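Putative sugar binding protein (Salmonella enterica subsp. enterica serovar Typhimurium, PDB 3KNZ) is a putative sugar-binding protein of the SIS family that probably binds carbohydrate derivatives, perhaps phosphosugars, but whose precise function is not established. Local coordinates at residues 48-53 and 76-81; 224-229 and 272-277; 115-120 and 136-141; 203-208 and 314-319; 192-197 and 320-325. All blocks are in the same frame, centred on the assembly; numbering follows the deposited sequence.

Interaction 1 of 5, residues 48-53 and 76-81; sequences RGVTRI and CALPVD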
# COMPACT_ATOMS: atom_id res chain seq x y z
N ARG A 48 -8.28 22.99 17.77
CA ARG A 48 -8.74 23.31 16.42
C ARG A 48 -9.58 22.23 15.72
O ARG A 48 -9.52 22.10 14.49
CB ARG A 48 -7.55 23.67 15.53
CG ARG A 48 -6.77 24.89 15.98
CD ARG A 48 -5.64 25.17 15.01
NE ARG A 48 -4.87 26.35 15.36
CZ ARG A 48 -3.84 26.81 14.65
NH1 ARG A 48 -3.46 26.18 13.54
NH2 ARG A 48 -3.20 27.90 15.04
N GLY A 49 -10.34 21.46 16.49
CA GLY A 49 -11.24 20.45 15.93
C GLY A 49 -10.72 19.50 14.86
O GLY A 49 -11.34 19.33 13.82
N VAL A 50 -9.57 18.88 15.13
CA VAL A 50 -9.00 17.88 14.23
C VAL A 50 -9.74 16.56 14.45
O VAL A 50 -9.88 16.11 15.58
CB VAL A 50 -7.50 17.67 14.48
CG1 VAL A 50 -7.02 16.36 13.86
CG2 VAL A 50 -6.71 18.87 13.97
N THR A 51 -10.21 15.95 13.37
CA THR A 51 -11.01 14.73 13.47
C THR A 51 -10.25 13.44 13.13
O THR A 51 -10.75 12.35 13.38
CB THR A 51 -12.24 14.82 12.55
OG1 THR A 51 -11.83 14.70 11.18
CG2 THR A 51 -12.97 16.15 12.76
N ARG A 52 -9.05 13.57 12.58
CA ARG A 52 -8.25 12.39 12.23
C ARG A 52 -6.78 12.74 11.99
O ARG A 52 -6.44 13.91 11.74
CB ARG A 52 -8.82 11.71 10.98
CG ARG A 52 -8.62 12.51 9.68
CD ARG A 52 -9.44 11.97 8.50
NE ARG A 52 -9.37 10.51 8.36
CZ ARG A 52 -10.29 9.65 8.81
NH1 ARG A 52 -11.38 10.09 9.43
NH2 ARG A 52 -10.12 8.35 8.63
N ILE A 53 -5.90 11.76 12.10
CA ILE A 53 -4.49 11.99 11.79
C ILE A 53 -4.18 11.27 10.48
O ILE A 53 -4.62 10.15 10.26
CB ILE A 53 -3.49 11.51 12.89
CG1 ILE A 53 -3.68 12.26 14.21
CG2 ILE A 53 -2.04 11.69 12.42
CD1 ILE A 53 -4.81 11.75 15.05
N CYS A 76 -4.42 8.62 20.59
CA CYS A 76 -4.95 9.87 20.05
C CYS A 76 -6.47 9.81 20.09
O CYS A 76 -7.14 10.84 20.12
CB CYS A 76 -4.48 10.11 18.62
SG CYS A 76 -2.71 10.40 18.47
N ALA A 77 -7.01 8.59 20.11
CA ALA A 77 -8.46 8.38 20.15
C ALA A 77 -9.10 8.91 18.88
O ALA A 77 -10.24 9.34 18.88
CB ALA A 77 -9.05 9.04 21.38
N LEU A 78 -8.35 8.87 17.79
CA LEU A 78 -8.81 9.34 16.49
C LEU A 78 -8.40 8.34 15.42
O LEU A 78 -7.48 7.55 15.62
CB LEU A 78 -8.18 10.69 16.14
CG LEU A 78 -8.61 11.93 16.93
CD1 LEU A 78 -7.75 13.12 16.55
CD2 LEU A 78 -10.08 12.21 16.68
N PRO A 79 -9.10 8.37 14.28
CA PRO A 79 -8.67 7.51 13.19
C PRO A 79 -7.29 7.94 12.73
O PRO A 79 -6.97 9.13 12.79
CB PRO A 79 -9.69 7.79 12.09
CG PRO A 79 -10.89 8.28 12.79
CD PRO A 79 -10.39 9.02 14.00
N VAL A 80 -6.47 7.00 12.29
CA VAL A 80 -5.15 7.33 11.77
C VAL A 80 -4.92 6.68 10.41
O VAL A 80 -4.89 5.46 10.29
CB VAL A 80 -4.04 6.87 12.72
CG1 VAL A 80 -2.67 7.05 12.04
CG2 VAL A 80 -4.14 7.62 14.05
N ASP A 81 -4.74 7.51 9.38
CA ASP A 81 -4.49 7.03 8.03
C ASP A 81 -3.00 6.99 7.75
O ASP A 81 -2.25 7.83 8.27
CB ASP A 81 -5.13 7.97 7.01
CG ASP A 81 -6.64 8.06 7.13
OD1 ASP A 81 -7.28 7.02 7.40
OD2 ASP A 81 -7.19 9.16 6.91
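The backbone N of D81 donates to I53 O over 2.8 Å, and V80 CA adds a C-H...O contact to the same oxygen. Two residues earlier, P79 O accepts from I53 N at 2.9 Å. I53 thus pairs with V80 in a parallel bridge and bonds the residues before and after it, P79 and D81. Beside this pair, R52 NE reaches D81 OD2 at 2.9 Å. That bond is nearly straight, 171° at the hydrogen, and lies in the guanidinium plane. It arrives on the syn side, but 33° out of the carboxylate plane. NH2 adds a weak second bond to OD1. P79 CB lies over one guanidinium face, 3.5 Å from R52 NH2. R52 is near the dimer contact: its NH2 lies close to NH2 of R52 in the second subunit. These are neighbouring parallel strands of the SIS domain, 52-56 and 80-83, joined through helix 59-76 as a beta-alpha-beta unit. I53 CG1 stands beside its own backbone N (chi1 -63°), which carries CD1 to L78 CD1 at 3.6 Å and to C76 CB. L78 CD2 packs on T51 O. V80 CG2 lies 4.1 Å from I53 CB.

Interaction 2 of 5, residues 224-229 and 272-277; sequences ADIRLT and QSALIM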
# COMPACT_ATOMS: atom_id res chain seq x y z
N ALA A 224 18.17 -16.96 -4.46
CA ALA A 224 17.78 -16.07 -5.57
C ALA A 224 17.07 -14.81 -5.12
O ALA A 224 17.33 -13.72 -5.63
CB ALA A 224 16.89 -16.83 -6.56
N ASP A 225 16.14 -14.97 -4.19
CA ASP A 225 15.39 -13.86 -3.64
C ASP A 225 14.88 -14.23 -2.26
O ASP A 225 14.65 -15.40 -1.95
CB ASP A 225 14.23 -13.48 -4.56
CG ASP A 225 13.16 -14.55 -4.63
OD1 ASP A 225 13.48 -15.74 -4.42
OD2 ASP A 225 12.00 -14.21 -4.91
N ILE A 226 14.67 -13.21 -1.44
CA ILE A 226 14.27 -13.41 -0.07
C ILE A 226 12.89 -12.84 0.15
O ILE A 226 12.58 -11.76 -0.33
CB ILE A 226 15.28 -12.72 0.87
CG1 ILE A 226 16.69 -13.30 0.62
CG2 ILE A 226 14.84 -12.86 2.33
CD1 ILE A 226 17.83 -12.53 1.30
N ARG A 227 12.07 -13.57 0.88
CA ARG A 227 10.72 -13.13 1.19
C ARG A 227 10.59 -13.11 2.72
O ARG A 227 10.98 -14.07 3.40
CB ARG A 227 9.71 -14.09 0.59
CG ARG A 227 9.94 -14.42 -0.89
CD ARG A 227 9.63 -13.26 -1.81
NE ARG A 227 9.96 -13.58 -3.20
CZ ARG A 227 9.59 -12.85 -4.25
NH1 ARG A 227 8.84 -11.77 -4.11
NH2 ARG A 227 9.94 -13.24 -5.47
N LEU A 228 10.06 -12.02 3.25
CA LEU A 228 9.87 -11.87 4.68
C LEU A 228 8.39 -11.85 4.97
O LEU A 228 7.64 -11.22 4.24
CB LEU A 228 10.45 -10.54 5.16
CG LEU A 228 11.84 -10.18 4.64
CD1 LEU A 228 12.32 -8.91 5.34
CD2 LEU A 228 12.80 -11.33 4.87
N THR A 229 7.96 -12.52 6.03
CA THR A 229 6.56 -12.50 6.39
C THR A 229 6.41 -12.35 7.89
O THR A 229 7.35 -12.56 8.65
CB THR A 229 5.81 -13.78 5.96
OG1 THR A 229 4.39 -13.58 6.10
CG2 THR A 229 6.24 -14.96 6.80
N GLN A 272 13.26 -21.70 -5.19
CA GLN A 272 14.51 -20.94 -5.14
C GLN A 272 14.48 -19.80 -4.10
O GLN A 272 15.49 -19.13 -3.87
CB GLN A 272 14.83 -20.31 -6.51
CG GLN A 272 14.43 -21.13 -7.74
CD GLN A 272 15.01 -22.53 -7.75
OE1 GLN A 272 16.15 -22.76 -7.35
NE2 GLN A 272 14.23 -23.48 -8.25
N SER A 273 13.32 -19.58 -3.50
CA SER A 273 13.15 -18.51 -2.52
C SER A 273 13.54 -18.89 -1.11
O SER A 273 13.48 -20.06 -0.73
CB SER A 273 11.69 -18.07 -2.48
OG SER A 273 11.25 -17.61 -3.73
N ALA A 274 13.93 -17.88 -0.33
CA ALA A 274 14.26 -18.04 1.08
C ALA A 274 13.20 -17.29 1.85
O ALA A 274 12.79 -16.20 1.47
CB ALA A 274 15.64 -17.49 1.40
N LEU A 275 12.72 -17.90 2.93
CA LEU A 275 11.70 -17.28 3.75
C LEU A 275 12.28 -16.93 5.11
O LEU A 275 12.97 -17.75 5.73
CB LEU A 275 10.51 -18.22 3.93
CG LEU A 275 9.31 -17.65 4.70
CD1 LEU A 275 8.71 -16.46 3.95
CD2 LEU A 275 8.25 -18.72 4.93
N ILE A 276 12.03 -15.70 5.55
CA ILE A 276 12.37 -15.28 6.89
C ILE A 276 11.01 -14.96 7.46
O ILE A 276 10.25 -14.18 6.88
CB ILE A 276 13.30 -14.07 6.94
CG1 ILE A 276 14.66 -14.41 6.32
CG2 ILE A 276 13.49 -13.63 8.39
CD1 ILE A 276 15.66 -13.27 6.27
N MSE A 277 10.68 -15.60 8.57
CA MSE A 277 9.37 -15.46 9.16
C MSE A 277 9.53 -14.97 10.58
O MSE A 277 10.43 -15.41 11.29
CB MSE A 277 8.70 -16.83 9.14
CG MSE A 277 7.19 -16.82 9.24
SE MSE A 277 6.49 -18.64 9.28
CE MSE A 277 7.71 -19.47 8.01
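D225 has its CG between the backbone N and the carbonyl carbon (chi1 67°), which brings OD1 to the hydroxyl of S273. S273 OG, beside its own backbone N, donates to D225 OD1 over 3.0 Å. It meets the syn side of the carboxylate, 17° out of its plane. S273 OG also takes a bond from the backbone N of N270, so the hydroxyl both donates and accepts. R227 lies on the same face, but its very short approach to D225 OD2 is doubtful in the model.

The backbones run parallel, with the short strand axes 4.7 Å apart. A274 N donates to D225 O, and R227 N to A274 O at 2.8 Å. I276 N then donates to R227 O, and T229 N to I276 O. The strands 225-230 and 273-278 are neighbours in the second parallel sheet, and helices pack on both of its faces.

On the face of I226, A274, L228 and I276 the packing is aliphatic. L228 CD2 lies 3.5 Å from I276 CB, with the two side chains side by side and pointing the same way. I276 CD1 continues to I226 CG2 at 4.0 Å. Helices 235-249 and 326-339 cover this face. On the other face, L275 CD1 packs against R227 O at 3.3 Å.

A bound imidazole, probably from crystallisation, lies about 3 Å from the R227 side chain. One face is therefore aliphatic throughout. The other changes from polar at D225, S273 and R227 to apolar at L275 and M277, under helix 284-296.

Interaction 3 of 5, residues 115-120 and 136-141; sequences AAMERA and ATIDRA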
# COMPACT_ATOMS: atom_id res chain seq x y z
N ALA A 115 4.57 18.75 -1.31
CA ALA A 115 3.39 19.09 -2.10
C ALA A 115 2.11 18.61 -1.40
O ALA A 115 1.10 19.30 -1.42
CB ALA A 115 3.50 18.49 -3.49
N ALA A 116 2.16 17.43 -0.80
CA ALA A 116 0.99 16.90 -0.10
C ALA A 116 0.63 17.84 1.05
O ALA A 116 -0.53 18.22 1.21
CB ALA A 116 1.24 15.48 0.39
N MSE A 117 1.63 18.24 1.83
CA MSE A 117 1.41 19.15 2.95
C MSE A 117 0.85 20.49 2.49
O MSE A 117 -0.07 21.03 3.11
CB MSE A 117 2.71 19.36 3.71
CG MSE A 117 3.18 18.11 4.42
SE MSE A 117 4.97 18.27 5.10
CE MSE A 117 4.72 19.77 6.33
N GLU A 118 1.39 21.02 1.40
CA GLU A 118 0.89 22.29 0.87
C GLU A 118 -0.55 22.14 0.39
O GLU A 118 -1.35 23.06 0.53
CB GLU A 118 1.81 22.85 -0.24
CG GLU A 118 3.10 23.45 0.31
CD GLU A 118 4.13 23.78 -0.77
OE1 GLU A 118 3.96 23.35 -1.93
OE2 GLU A 118 5.13 24.45 -0.44
N ARG A 119 -0.89 20.97 -0.15
CA ARG A 119 -2.26 20.76 -0.59
C ARG A 119 -3.21 20.68 0.60
O ARG A 119 -4.32 21.22 0.54
CB ARG A 119 -2.39 19.51 -1.46
CG ARG A 119 -1.77 19.67 -2.84
CD ARG A 119 -2.14 18.51 -3.77
NE ARG A 119 -1.78 17.21 -3.21
CZ ARG A 119 -0.60 16.62 -3.38
NH1 ARG A 119 0.36 17.20 -4.08
NH2 ARG A 119 -0.38 15.43 -2.83
N ALA A 120 -2.77 20.03 1.67
CA ALA A 120 -3.59 19.90 2.87
C ALA A 120 -3.77 21.26 3.52
O ALA A 120 -4.86 21.61 4.00
CB ALA A 120 -2.96 18.92 3.85
N ALA A 136 14.52 21.40 7.68
CA ALA A 136 14.22 20.43 6.64
C ALA A 136 13.29 21.08 5.62
O ALA A 136 12.51 21.96 5.97
CB ALA A 136 13.56 19.20 7.25
N THR A 137 13.38 20.66 4.36
CA THR A 137 12.56 21.23 3.30
C THR A 137 11.05 21.17 3.59
O THR A 137 10.31 22.09 3.24
CB THR A 137 12.85 20.56 1.94
OG1 THR A 137 14.23 20.73 1.60
CG2 THR A 137 12.00 21.17 0.84
N ILE A 138 10.59 20.10 4.23
CA ILE A 138 9.17 19.96 4.53
C ILE A 138 8.69 20.88 5.67
O ILE A 138 7.49 21.08 5.86
CB ILE A 138 8.77 18.48 4.81
CG1 ILE A 138 9.60 17.89 5.96
CG2 ILE A 138 8.96 17.64 3.55
CD1 ILE A 138 9.22 16.47 6.34
N ASP A 139 9.63 21.46 6.43
CA ASP A 139 9.26 22.41 7.50
C ASP A 139 8.55 23.64 6.92
O ASP A 139 7.79 24.31 7.61
CB ASP A 139 10.50 22.87 8.30
CG ASP A 139 11.15 21.72 9.08
OD1 ASP A 139 10.50 20.67 9.24
OD2 ASP A 139 12.31 21.88 9.54
N ARG A 140 8.82 23.92 5.65
CA ARG A 140 8.21 25.04 4.92
C ARG A 140 6.69 25.03 4.89
O ARG A 140 6.07 26.08 4.76
CB ARG A 140 8.65 25.01 3.46
CG ARG A 140 10.05 25.50 3.16
CD ARG A 140 10.09 25.82 1.67
NE ARG A 140 8.99 26.74 1.35
CZ ARG A 140 8.50 26.94 0.13
NH1 ARG A 140 8.98 26.29 -0.92
NH2 ARG A 140 7.50 27.80 -0.03
N ALA A 141 6.10 23.85 4.95
CA ALA A 141 4.66 23.73 4.88
C ALA A 141 4.13 23.16 6.17
O ALA A 141 3.06 22.55 6.18
CB ALA A 141 4.29 22.83 3.72
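M117, A141 and E118 carry most of this contact. M117 is a selenomethionine on helix 111-122, and it points at the 3-10 turn 137-140. Its CB lies 3.8 Å from A141 CB. Further out, SE meets I138 CB at 3.8 Å. The side chains of M117 and I138 cross at about a right angle. The chain of M117 bends at its last torsion (chi3 61°), which turns CE onto the backbone of the loop, against I138 O and A141 O.

A141 CB touches both M117 CB and E118 CG, with E118 CG at 3.7 Å. The CA atoms of E118 and A141 are 5.7 Å apart. A141 O is also bonded by T127 OG1 of strand 126-131, so this carbonyl has a polar partner.

The carboxylate end of E118 adds only a loose charge effect. Its chain is extended beyond CG, and OE2 stands 4.1 Å from R140 NH2. The oxygen lies over a face of the guanidinium, well out of its plane. No N-H points at it, so any attraction is probably weak and electrostatic.

D139 helps hold the turn. Its OD2 accepts from A136 N, which comes from above the carboxylate plane, while OD1 is bonded to S129 OG. The arrangement belongs to the alpha/beta SIS domain: a helix packs on the loop that links the parallel strands 126-131 and 144-145.

Interaction 4 of 5, residues 203-208 and 314-319; sequences PALVTA and LNFPFV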
# COMPACT_ATOMS: atom_id res chain seq x y z
N PRO A 203 20.60 -4.14 23.25
CA PRO A 203 22.00 -4.50 23.09
C PRO A 203 22.23 -6.00 23.03
O PRO A 203 23.05 -6.48 22.24
CB PRO A 203 22.66 -3.89 24.32
CG PRO A 203 21.80 -2.72 24.64
CD PRO A 203 20.41 -3.18 24.35
N ALA A 204 21.51 -6.75 23.86
CA ALA A 204 21.65 -8.20 23.88
C ALA A 204 21.13 -8.77 22.56
O ALA A 204 21.70 -9.72 22.04
CB ALA A 204 20.90 -8.79 25.07
N LEU A 205 20.06 -8.18 22.04
CA LEU A 205 19.47 -8.63 20.76
C LEU A 205 20.41 -8.35 19.58
O LEU A 205 20.47 -9.13 18.63
CB LEU A 205 18.11 -7.96 20.53
CG LEU A 205 17.38 -8.26 19.22
CD1 LEU A 205 17.20 -9.76 19.00
CD2 LEU A 205 16.04 -7.56 19.22
N VAL A 206 21.15 -7.24 19.65
CA VAL A 206 22.11 -6.90 18.60
C VAL A 206 23.23 -7.96 18.55
O VAL A 206 23.64 -8.40 17.48
CB VAL A 206 22.72 -5.49 18.82
CG1 VAL A 206 23.88 -5.25 17.85
CG2 VAL A 206 21.66 -4.41 18.67
N THR A 207 23.70 -8.37 19.73
CA THR A 207 24.76 -9.38 19.82
C THR A 207 24.26 -10.74 19.33
O THR A 207 25.00 -11.48 18.67
CB THR A 207 25.28 -9.53 21.27
OG1 THR A 207 25.79 -8.27 21.72
CG2 THR A 207 26.39 -10.59 21.36
N ALA A 208 23.02 -11.07 19.65
CA ALA A 208 22.43 -12.34 19.27
C ALA A 208 22.13 -12.36 17.77
O ALA A 208 22.31 -13.37 17.10
CB ALA A 208 21.16 -12.60 20.07
N LEU A 314 16.33 -17.94 14.77
CA LEU A 314 16.84 -17.04 15.80
C LEU A 314 15.93 -17.14 17.00
O LEU A 314 14.99 -16.36 17.15
CB LEU A 314 16.91 -15.58 15.31
CG LEU A 314 17.22 -14.53 16.41
CD1 LEU A 314 18.36 -14.98 17.33
CD2 LEU A 314 17.50 -13.14 15.81
N ASN A 315 16.19 -18.14 17.84
CA ASN A 315 15.44 -18.29 19.07
C ASN A 315 16.07 -17.34 20.08
O ASN A 315 17.24 -17.47 20.42
CB ASN A 315 15.46 -19.72 19.56
CG ASN A 315 14.71 -19.90 20.85
OD1 ASN A 315 15.09 -19.36 21.88
ND2 ASN A 315 13.64 -20.70 20.81
N PHE A 316 15.30 -16.35 20.52
CA PHE A 316 15.81 -15.33 21.42
C PHE A 316 14.72 -14.85 22.37
O PHE A 316 13.57 -14.71 21.97
CB PHE A 316 16.36 -14.17 20.59
CG PHE A 316 16.80 -12.99 21.41
CD1 PHE A 316 18.11 -12.89 21.87
CD2 PHE A 316 15.91 -11.96 21.71
CE1 PHE A 316 18.52 -11.80 22.63
CE2 PHE A 316 16.31 -10.87 22.46
CZ PHE A 316 17.62 -10.79 22.92
N PRO A 317 15.08 -14.60 23.64
CA PRO A 317 14.09 -14.16 24.62
C PRO A 317 13.64 -12.70 24.46
O PRO A 317 13.99 -11.85 25.25
CB PRO A 317 14.84 -14.33 25.95
CG PRO A 317 16.28 -14.18 25.60
CD PRO A 317 16.42 -14.75 24.23
N PHE A 318 12.87 -12.42 23.42
CA PHE A 318 12.38 -11.06 23.19
C PHE A 318 11.53 -10.60 24.36
O PHE A 318 10.88 -11.41 25.01
CB PHE A 318 11.49 -11.01 21.95
CG PHE A 318 12.20 -11.30 20.67
CD1 PHE A 318 12.75 -10.27 19.93
CD2 PHE A 318 12.32 -12.59 20.21
CE1 PHE A 318 13.42 -10.53 18.75
CE2 PHE A 318 12.98 -12.86 19.03
CZ PHE A 318 13.53 -11.82 18.30
N VAL A 319 11.54 -9.30 24.61
CA VAL A 319 10.67 -8.71 25.61
C VAL A 319 9.23 -8.94 25.15
O VAL A 319 8.34 -9.18 25.97
CB VAL A 319 10.97 -7.20 25.81
CG1 VAL A 319 9.89 -6.52 26.65
CG2 VAL A 319 12.34 -7.02 26.45
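L205 and F316 form the tight centre of this contact. It joins the long helix 185-215 to the loop that follows edge strand 314-315 of the second parallel sheet, which is consistent with a second SIS-type alpha/beta module. L205 CD1 sits over one face of the F316 ring, a CH-pi contact 3.8 Å from the centroid and 16° off the ring normal. P317 CD lies over the opposite face, so both faces are covered, off centre. F316 has CG anti to the backbone N (chi1 174°), which sends its ring across to the helix, where CZ comes 3.6 Å from L205 CA. A208 CB closes on F316 CD1, also at 3.6 Å. The buried ring of F318 backs up the cluster. F316 CD2 lies over the centre of the F318 ring, and F318 CE1 is 3.9 Å from L205 CD1. Y329 of helix 326-339 stacks on F318.

The rest is looser. A204 is exposed, and its CB comes only to 4.4 Å from F316 CZ. L314 is buried but barely touches this helix segment; it also touches S209 and W212, further along the same helix. The loop bends in an inverse gamma turn centred on P317. Its backbone bond runs from F318 N to F316 O at 2.8 Å.

Interaction 5 of 5, residues 192-197 and 320-325; sequences LLRMEK and NDEDFA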
# COMPACT_ATOMS: atom_id res chain seq x y z
N LEU A 192 6.42 4.44 29.81
CA LEU A 192 7.84 4.77 29.73
C LEU A 192 8.68 3.61 30.25
O LEU A 192 9.71 3.28 29.65
CB LEU A 192 8.16 6.10 30.44
CG LEU A 192 7.54 7.36 29.80
CD1 LEU A 192 7.93 8.61 30.57
CD2 LEU A 192 7.93 7.51 28.32
N LEU A 193 8.26 2.99 31.36
CA LEU A 193 8.94 1.78 31.86
C LEU A 193 9.08 0.76 30.74
O LEU A 193 10.18 0.27 30.46
CB LEU A 193 8.14 1.12 32.99
CG LEU A 193 8.59 1.28 34.43
CD1 LEU A 193 7.49 0.86 35.42
CD2 LEU A 193 9.83 0.45 34.62
N ARG A 194 7.95 0.44 30.12
CA ARG A 194 7.92 -0.55 29.06
C ARG A 194 8.87 -0.19 27.92
O ARG A 194 9.65 -1.03 27.48
CB ARG A 194 6.49 -0.75 28.55
CG ARG A 194 5.59 -1.46 29.56
CD ARG A 194 4.43 -2.12 28.85
NE ARG A 194 3.30 -1.23 28.59
CZ ARG A 194 2.50 -1.32 27.53
NH1 ARG A 194 2.75 -2.19 26.55
NH2 ARG A 194 1.49 -0.48 27.42
N MSE A 195 8.81 1.06 27.46
CA MSE A 195 9.70 1.50 26.38
C MSE A 195 11.14 1.34 26.81
O MSE A 195 11.96 0.81 26.07
CB MSE A 195 9.42 2.96 26.01
CG MSE A 195 8.09 3.17 25.27
SE MSE A 195 7.68 5.04 25.05
CE MSE A 195 5.95 4.90 24.22
N GLU A 196 11.42 1.80 28.03
CA GLU A 196 12.76 1.73 28.61
C GLU A 196 13.22 0.27 28.77
O GLU A 196 14.39 -0.03 28.55
CB GLU A 196 12.75 2.44 29.96
CG GLU A 196 14.09 2.46 30.67
CD GLU A 196 14.00 2.98 32.10
OE1 GLU A 196 12.93 2.87 32.74
OE2 GLU A 196 15.02 3.49 32.59
N LYS A 197 12.33 -0.63 29.15
CA LYS A 197 12.72 -2.02 29.29
C LYS A 197 13.10 -2.59 27.92
O LYS A 197 14.13 -3.27 27.79
CB LYS A 197 11.61 -2.85 29.93
CG LYS A 197 12.01 -4.30 30.22
CD LYS A 197 10.87 -5.09 30.84
CE LYS A 197 11.22 -6.55 31.02
NZ LYS A 197 10.06 -7.35 31.52
N ASN A 320 9.00 -8.89 23.84
CA ASN A 320 7.67 -9.13 23.25
C ASN A 320 6.53 -8.25 23.73
O ASN A 320 5.38 -8.69 23.81
CB ASN A 320 7.25 -10.60 23.35
CG ASN A 320 7.48 -11.38 22.07
OD1 ASN A 320 7.97 -10.84 21.08
ND2 ASN A 320 7.09 -12.63 22.08
N ASP A 321 6.83 -6.99 24.04
CA ASP A 321 5.81 -6.04 24.44
C ASP A 321 4.85 -5.92 23.25
O ASP A 321 5.30 -5.76 22.11
CB ASP A 321 6.47 -4.71 24.76
CG ASP A 321 5.52 -3.71 25.35
OD1 ASP A 321 4.56 -3.31 24.65
OD2 ASP A 321 5.76 -3.29 26.50
N GLU A 322 3.54 -6.01 23.49
CA GLU A 322 2.59 -5.93 22.38
C GLU A 322 2.65 -4.60 21.62
O GLU A 322 2.25 -4.53 20.47
CB GLU A 322 1.13 -6.21 22.80
CG GLU A 322 0.50 -5.21 23.72
CD GLU A 322 0.92 -5.39 25.16
OE1 GLU A 322 1.71 -6.31 25.43
OE2 GLU A 322 0.44 -4.62 26.02
N ASP A 323 3.16 -3.55 22.25
CA ASP A 323 3.25 -2.27 21.58
C ASP A 323 4.68 -1.96 21.13
O ASP A 323 4.89 -1.44 20.04
CB ASP A 323 2.76 -1.15 22.51
CG ASP A 323 1.27 -1.25 22.84
OD1 ASP A 323 0.46 -1.45 21.91
OD2 ASP A 323 0.91 -1.11 24.03
N PHE A 324 5.66 -2.33 21.95
CA PHE A 324 7.03 -1.92 21.68
C PHE A 324 7.95 -2.98 21.09
O PHE A 324 9.11 -2.68 20.79
CB PHE A 324 7.62 -1.31 22.95
CG PHE A 324 6.69 -0.34 23.62
CD1 PHE A 324 6.17 0.74 22.91
CD2 PHE A 324 6.31 -0.51 24.94
CE1 PHE A 324 5.29 1.64 23.52
CE2 PHE A 324 5.43 0.38 25.54
CZ PHE A 324 4.93 1.46 24.83
N ALA A 325 7.45 -4.19 20.88
CA ALA A 325 8.25 -5.24 20.27
C ALA A 325 8.70 -4.82 18.85
O ALA A 325 9.61 -5.41 18.28
CB ALA A 325 7.48 -6.54 20.21
O HOH W 1 9.03 -3.37 27.27
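R194 and the carboxylates of D321, E322 and D323 form a salt-bridge network between helix 185-215 and the loop leading into helix 326-339. R194 NH1 lies 2.9 Å from D321 OD1, though that hydrogen bond is bent and weak. The guanidinium and the D321 carboxylate are nearly coplanar. NH1 also bonds D323 OD2 at 3.3 Å, on the anti side, 28° out of the carboxylate plane. E322 OE2 lies well out of the guanidinium plane and contributes charge only. The bend in the R194 chain (chi3 -84°) turns the guanidinium to the loop. F324 CE2 lies off centre over one guanidinium face, the planes inclined at 47°.

The F324 ring is itself clamped. M195 CG sits over one face, 3.6 Å from the centroid, in a CH-pi contact. D323 CB covers the opposite face. M195 CE, the end of this selenomethionine, reaches F324 CE1 at 3.4 Å, and R194 CB comes to the ring edge.

A second shell sets the acids. D323 OD1 forms a salt bridge with R74 of helix 59-76. The loop is folded round D321 in an Asx turn. D321 OD1 accepts from F324 N from above the carboxylate plane, and with its anti lone pair from D323 N at 2.8 Å.

How the interactions relate
The chain holds two five-stranded parallel sheets of like strand order, consistent with two SIS-type modules. Interaction 1 pairs strands of the first sheet, and interaction 3 packs a helix on a loop of the same SIS domain, with centres 19 Å apart. Interaction 2 lies within the second sheet, and its centre is 37 Å from that of interaction 1, across the chain's centre. Interactions 4 and 5 tie the long helix 185-215 to the continuous run 314-325. Their centres are 15 Å apart. Interaction 4 reaches the same sheet as interaction 2, with nearest atoms about 7 Å apart. Interaction 5 lies nearest the chain's centre and links, through R74, to the first half. The bound imidazole is beside interaction 2.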